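Local coordinates for D-galactonate dehydratase family member RspA (Pantoea ananatis, PDB 3T6C), which dehydrates D-gluconate to 2-dehydro-3-deoxy-D-gluconate with low activity in vitro, using one magnesium ion per subunit, at residues M167-Y181 against L237-R250. Sequence-based numbering, arbitrary orientation.
Sequences MEEGYQYIRCQMGMY and LGFSVELLHDAHER. With MG (magnesium ion), chain C; GCO (D-gluconic acid), chain D.
Tyr181 and His248 stack face to face at the substrate end of this contact. Their ring centroids lie 3.8 Å apart and the planes are 27° apart. His248 CD2 sits over the centre of the tyrosine ring, and Met180 CG covers its opposite face. Both stacked residues probably serve as proton donor/acceptors, as in related enzymes. Tyr181 OH makes a very short hydrogen bond to O3 of the gluconate, and His248 NE2 bonds to O4. Arg175 NH1 and NH2 both donate end-on to Tyr181 OH, with the hydroxyl in the guanidinium plane. This grip fixes the phenol. Asp246 OD2 binds the magnesium ion at 2.0 Å, and Glu272 and Glu298 are the other protein ligands.

Gln177 uses both polar atoms of its side-chain amide to hold the backbone N and O of Asp246. Gln177 OE1 accepts from Asp246 N on a lone pair (2.8 Å), and Gln177 NE2 donates to Asp246 O (3.0 Å). The bend at chi2 (-67°) turns the amide back to lie nearly parallel to the ring of His245, offset from it. That ring sends His245 ND1 straight to Cys176 O, at 2.9 Å and 174°, while its NE2 bonds to Tyr222.

The segments contribute neighbouring parallel strands, 173-176 and 242-246, of the enolase-superfamily barrel, with Asp246 at the end of one strand and Tyr181 and His248 in the loops beyond. Four backbone bonds join them, from Glu242 N to Gln172 O through Cys176 N to Leu244 O.

The N-terminal end is looser. Met167, bent at chi3, brings CE to 3.9 Å from Val241 CB at a partly exposed edge. A water lies within hydrogen-bonding reach of Gln172 O and Ser240 O. Tyr173 lies alongside the aliphatic part of Glu242, with Tyr173 CD2 3.5 Å from Glu242 CB; the carboxylate turns away to Lys224 of a second subunit.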
# COMPACT_ATOMS: atom_id res chain seq x y z
N MET A 167 25.91 -15.66 -35.36
CA MET A 167 26.69 -16.48 -34.41
C MET A 167 28.05 -16.85 -35.02
O MET A 167 29.06 -16.81 -34.32
CB MET A 167 25.92 -17.75 -34.04
CG MET A 167 24.69 -17.42 -33.17
SD MET A 167 23.63 -18.88 -33.02
CE MET A 167 24.61 -19.94 -31.97
N GLU A 168 28.06 -17.21 -36.30
CA GLU A 168 29.31 -17.57 -36.96
C GLU A 168 30.27 -16.38 -37.00
O GLU A 168 31.50 -16.55 -36.91
CB GLU A 168 29.05 -18.12 -38.37
CG GLU A 168 28.44 -19.52 -38.33
CD GLU A 168 29.29 -20.49 -37.53
OE1 GLU A 168 30.49 -20.61 -37.84
OE2 GLU A 168 28.76 -21.11 -36.58
N GLU A 169 29.72 -15.17 -37.13
CA GLU A 169 30.52 -13.92 -37.13
C GLU A 169 31.00 -13.54 -35.74
O GLU A 169 31.73 -12.54 -35.62
CB GLU A 169 29.67 -12.74 -37.64
CG GLU A 169 29.20 -12.94 -39.12
CD GLU A 169 27.96 -12.14 -39.58
OE1 GLU A 169 27.62 -11.08 -38.99
OE2 GLU A 169 27.28 -12.64 -40.55
N GLY A 170 30.56 -14.26 -34.72
CA GLY A 170 31.05 -13.97 -33.38
C GLY A 170 30.10 -13.23 -32.44
O GLY A 170 30.46 -12.98 -31.29
N TYR A 171 28.89 -12.91 -32.88
CA TYR A 171 27.91 -12.24 -31.99
C TYR A 171 27.29 -13.25 -31.07
O TYR A 171 26.98 -14.38 -31.47
CB TYR A 171 26.82 -11.53 -32.79
CG TYR A 171 27.39 -10.37 -33.55
CD1 TYR A 171 27.67 -9.18 -32.87
CD2 TYR A 171 27.66 -10.46 -34.92
CE1 TYR A 171 28.18 -8.09 -33.53
CE2 TYR A 171 28.25 -9.37 -35.58
CZ TYR A 171 28.48 -8.21 -34.89
OH TYR A 171 29.01 -7.12 -35.56
N GLN A 172 27.26 -12.87 -29.79
CA GLN A 172 26.72 -13.73 -28.73
C GLN A 172 25.31 -13.34 -28.24
O GLN A 172 24.73 -14.04 -27.37
CB GLN A 172 27.73 -13.77 -27.59
CG GLN A 172 29.08 -14.25 -28.11
CD GLN A 172 30.13 -14.37 -27.00
OE1 GLN A 172 30.67 -13.34 -26.48
NE2 GLN A 172 30.46 -15.58 -26.67
N TYR A 173 24.79 -12.23 -28.76
CA TYR A 173 23.50 -11.67 -28.37
C TYR A 173 22.83 -11.24 -29.65
O TYR A 173 23.42 -10.45 -30.41
CB TYR A 173 23.71 -10.45 -27.48
CG TYR A 173 24.48 -10.73 -26.19
CD1 TYR A 173 25.87 -10.82 -26.20
CD2 TYR A 173 23.80 -10.84 -24.97
CE1 TYR A 173 26.55 -11.04 -25.05
CE2 TYR A 173 24.52 -11.05 -23.79
CZ TYR A 173 25.87 -11.16 -23.86
OH TYR A 173 26.59 -11.37 -22.70
N ILE A 174 21.64 -11.79 -29.90
CA ILE A 174 20.98 -11.59 -31.19
C ILE A 174 19.50 -11.28 -31.00
O ILE A 174 18.78 -12.07 -30.34
CB ILE A 174 21.14 -12.85 -32.05
CG1 ILE A 174 22.65 -13.09 -32.28
CG2 ILE A 174 20.46 -12.64 -33.42
CD1 ILE A 174 22.94 -14.45 -32.81
N ARG A 175 19.05 -10.14 -31.55
CA ARG A 175 17.61 -9.83 -31.54
C ARG A 175 16.97 -10.51 -32.74
O ARG A 175 17.47 -10.37 -33.86
CB ARG A 175 17.39 -8.33 -31.65
CG ARG A 175 15.92 -7.98 -31.45
CD ARG A 175 15.69 -6.49 -31.67
NE ARG A 175 15.55 -6.20 -33.09
CZ ARG A 175 15.07 -5.03 -33.51
NH1 ARG A 175 14.75 -4.11 -32.63
NH2 ARG A 175 14.84 -4.80 -34.81
N CYS A 176 15.86 -11.20 -32.53
CA CYS A 176 15.16 -11.97 -33.60
C CYS A 176 13.75 -11.46 -33.77
O CYS A 176 12.97 -11.50 -32.81
CB CYS A 176 15.11 -13.47 -33.27
SG CYS A 176 16.81 -14.16 -33.14
N GLN A 177 13.44 -10.94 -34.97
CA GLN A 177 12.12 -10.50 -35.36
C GLN A 177 11.73 -11.31 -36.58
O GLN A 177 12.61 -11.82 -37.31
CB GLN A 177 12.15 -9.00 -35.73
CG GLN A 177 12.79 -8.05 -34.72
CD GLN A 177 12.02 -7.90 -33.41
OE1 GLN A 177 12.60 -8.10 -32.34
NE2 GLN A 177 10.76 -7.47 -33.49
N MET A 178 10.44 -11.40 -36.86
CA MET A 178 10.04 -12.03 -38.11
C MET A 178 9.11 -11.03 -38.73
O MET A 178 7.97 -10.90 -38.30
CB MET A 178 9.36 -13.37 -37.77
CG MET A 178 9.03 -14.21 -38.98
SD MET A 178 8.42 -15.85 -38.41
CE MET A 178 6.91 -15.40 -37.56
N GLY A 179 9.57 -10.35 -39.78
CA GLY A 179 8.84 -9.16 -40.27
C GLY A 179 8.99 -7.91 -39.40
O GLY A 179 8.04 -7.10 -39.24
N MET A 180 10.17 -7.72 -38.83
CA MET A 180 10.45 -6.54 -37.98
C MET A 180 9.37 -6.28 -36.91
O MET A 180 9.12 -7.17 -36.09
CB MET A 180 10.80 -5.28 -38.77
CG MET A 180 11.78 -4.37 -37.98
SD MET A 180 12.14 -2.89 -38.93
CE MET A 180 13.39 -3.50 -40.05
N TYR A 181 8.71 -5.10 -36.90
CA TYR A 181 7.75 -4.77 -35.80
C TYR A 181 6.29 -5.07 -36.19
O TYR A 181 5.84 -4.66 -37.28
CB TYR A 181 7.93 -3.31 -35.38
CG TYR A 181 9.39 -2.97 -35.10
CD1 TYR A 181 10.15 -3.78 -34.25
CD2 TYR A 181 9.99 -1.84 -35.65
CE1 TYR A 181 11.44 -3.51 -34.00
CE2 TYR A 181 11.35 -1.55 -35.38
CZ TYR A 181 12.06 -2.40 -34.55
OH TYR A 181 13.40 -2.14 -34.25
N LEU A 237 19.08 -23.57 -32.72
CA LEU A 237 20.29 -22.87 -32.29
C LEU A 237 20.80 -23.19 -30.90
O LEU A 237 21.99 -22.92 -30.60
CB LEU A 237 20.07 -21.36 -32.33
CG LEU A 237 19.57 -20.70 -33.62
CD1 LEU A 237 19.41 -19.19 -33.43
CD2 LEU A 237 20.47 -21.05 -34.78
N GLY A 238 19.96 -23.79 -30.06
CA GLY A 238 20.39 -24.08 -28.70
C GLY A 238 20.22 -22.95 -27.68
O GLY A 238 19.75 -21.87 -28.02
N PHE A 239 20.59 -23.22 -26.42
CA PHE A 239 20.43 -22.26 -25.32
C PHE A 239 21.66 -21.49 -24.92
O PHE A 239 21.60 -20.67 -24.01
CB PHE A 239 19.82 -22.98 -24.08
CG PHE A 239 18.34 -23.21 -24.20
CD1 PHE A 239 17.43 -22.28 -23.66
CD2 PHE A 239 17.82 -24.31 -24.86
CE1 PHE A 239 16.07 -22.46 -23.77
CE2 PHE A 239 16.44 -24.49 -24.98
CZ PHE A 239 15.55 -23.53 -24.42
N SER A 240 22.80 -21.69 -25.58
CA SER A 240 23.95 -20.89 -25.18
C SER A 240 23.83 -19.46 -25.65
O SER A 240 24.16 -18.53 -24.92
CB SER A 240 25.25 -21.47 -25.70
OG SER A 240 25.42 -22.80 -25.22
N VAL A 241 23.37 -19.29 -26.89
CA VAL A 241 23.30 -17.95 -27.45
C VAL A 241 22.21 -17.15 -26.73
O VAL A 241 21.18 -17.69 -26.36
CB VAL A 241 23.00 -18.02 -28.99
CG1 VAL A 241 21.65 -18.65 -29.25
CG2 VAL A 241 23.12 -16.66 -29.66
N GLU A 242 22.42 -15.84 -26.57
CA GLU A 242 21.36 -15.00 -25.98
C GLU A 242 20.47 -14.41 -27.06
O GLU A 242 20.99 -13.89 -28.06
CB GLU A 242 22.01 -13.84 -25.19
CG GLU A 242 22.91 -14.36 -24.04
CD GLU A 242 22.12 -15.09 -22.97
OE1 GLU A 242 20.97 -14.67 -22.70
OE2 GLU A 242 22.62 -16.09 -22.38
N LEU A 243 19.16 -14.51 -26.87
CA LEU A 243 18.21 -14.10 -27.91
C LEU A 243 17.29 -13.02 -27.32
O LEU A 243 16.91 -13.08 -26.15
CB LEU A 243 17.36 -15.30 -28.33
CG LEU A 243 18.13 -16.48 -29.03
CD1 LEU A 243 17.11 -17.58 -29.42
CD2 LEU A 243 18.95 -16.06 -30.22
N LEU A 244 16.97 -12.02 -28.12
CA LEU A 244 16.20 -10.84 -27.68
C LEU A 244 15.02 -10.66 -28.62
O LEU A 244 15.06 -11.12 -29.76
CB LEU A 244 17.09 -9.57 -27.77
CG LEU A 244 18.27 -9.45 -26.81
CD1 LEU A 244 19.44 -10.44 -27.11
CD2 LEU A 244 18.76 -8.04 -26.82
N HIS A 245 13.95 -10.01 -28.14
CA HIS A 245 12.82 -9.71 -29.03
C HIS A 245 12.26 -8.34 -28.65
O HIS A 245 12.20 -8.01 -27.46
CB HIS A 245 11.69 -10.78 -28.96
CG HIS A 245 10.57 -10.49 -29.91
ND1 HIS A 245 10.72 -10.59 -31.29
CD2 HIS A 245 9.32 -10.01 -29.69
CE1 HIS A 245 9.58 -10.22 -31.87
NE2 HIS A 245 8.73 -9.85 -30.93
N ASP A 246 11.87 -7.56 -29.66
CA ASP A 246 11.30 -6.22 -29.44
C ASP A 246 9.82 -6.22 -29.82
O ASP A 246 9.47 -6.33 -31.04
CB ASP A 246 12.10 -5.23 -30.32
CG ASP A 246 11.79 -3.76 -30.02
OD1 ASP A 246 10.81 -3.43 -29.31
OD2 ASP A 246 12.58 -2.89 -30.50
N ALA A 247 8.94 -6.10 -28.82
CA ALA A 247 7.49 -6.05 -29.11
C ALA A 247 7.09 -4.68 -29.64
O ALA A 247 6.04 -4.56 -30.25
CB ALA A 247 6.74 -6.34 -27.85
N HIS A 248 7.92 -3.65 -29.39
CA HIS A 248 7.76 -2.32 -30.03
C HIS A 248 6.35 -1.75 -29.89
O HIS A 248 5.77 -1.24 -30.85
CB HIS A 248 8.17 -2.39 -31.50
CG HIS A 248 8.76 -1.11 -32.04
ND1 HIS A 248 7.99 -0.01 -32.36
CD2 HIS A 248 10.03 -0.78 -32.36
CE1 HIS A 248 8.76 0.95 -32.85
NE2 HIS A 248 10.01 0.51 -32.86
N GLU A 249 5.81 -1.90 -28.67
CA GLU A 249 4.48 -1.37 -28.26
C GLU A 249 3.32 -1.79 -29.20
O GLU A 249 2.30 -1.10 -29.22
CB GLU A 249 4.48 0.17 -28.04
CG GLU A 249 4.84 1.05 -29.30
CD GLU A 249 4.83 2.58 -29.06
OE1 GLU A 249 4.59 3.02 -27.92
OE2 GLU A 249 5.01 3.33 -30.07
N ARG A 250 3.45 -2.93 -29.89
CA ARG A 250 2.50 -3.26 -30.96
C ARG A 250 1.30 -4.08 -30.52
O ARG A 250 0.50 -4.48 -31.36
CB ARG A 250 3.23 -4.02 -32.09
CG ARG A 250 4.15 -3.14 -32.89
CD ARG A 250 3.36 -2.20 -33.76
NE ARG A 250 4.20 -1.35 -34.64
CZ ARG A 250 4.08 -1.27 -35.96
NH1 ARG A 250 3.20 -2.02 -36.65
NH2 ARG A 250 4.86 -0.40 -36.62
MG MG C . 13.20 -1.06 -29.84
C1 GCO D . 15.28 -0.34 -31.76
C2 GCO D . 14.19 0.61 -32.07
C3 GCO D . 14.28 1.26 -33.44
C4 GCO D . 13.29 2.40 -33.56
C5 GCO D . 13.90 3.52 -34.38
C6 GCO D . 12.99 4.72 -34.53
O1A GCO D . 16.42 -0.27 -32.31
O1B GCO D . 15.10 -1.16 -30.80
O2 GCO D . 12.96 0.04 -31.70
O3 GCO D . 14.03 0.26 -34.36
O4 GCO D . 12.12 1.91 -34.18
O5 GCO D . 15.08 3.91 -33.77
O6 GCO D . 13.55 5.80 -35.26
O HOH W 1 25.91 -16.19 -26.01
O HOH W 2 11.20 -0.82 -29.27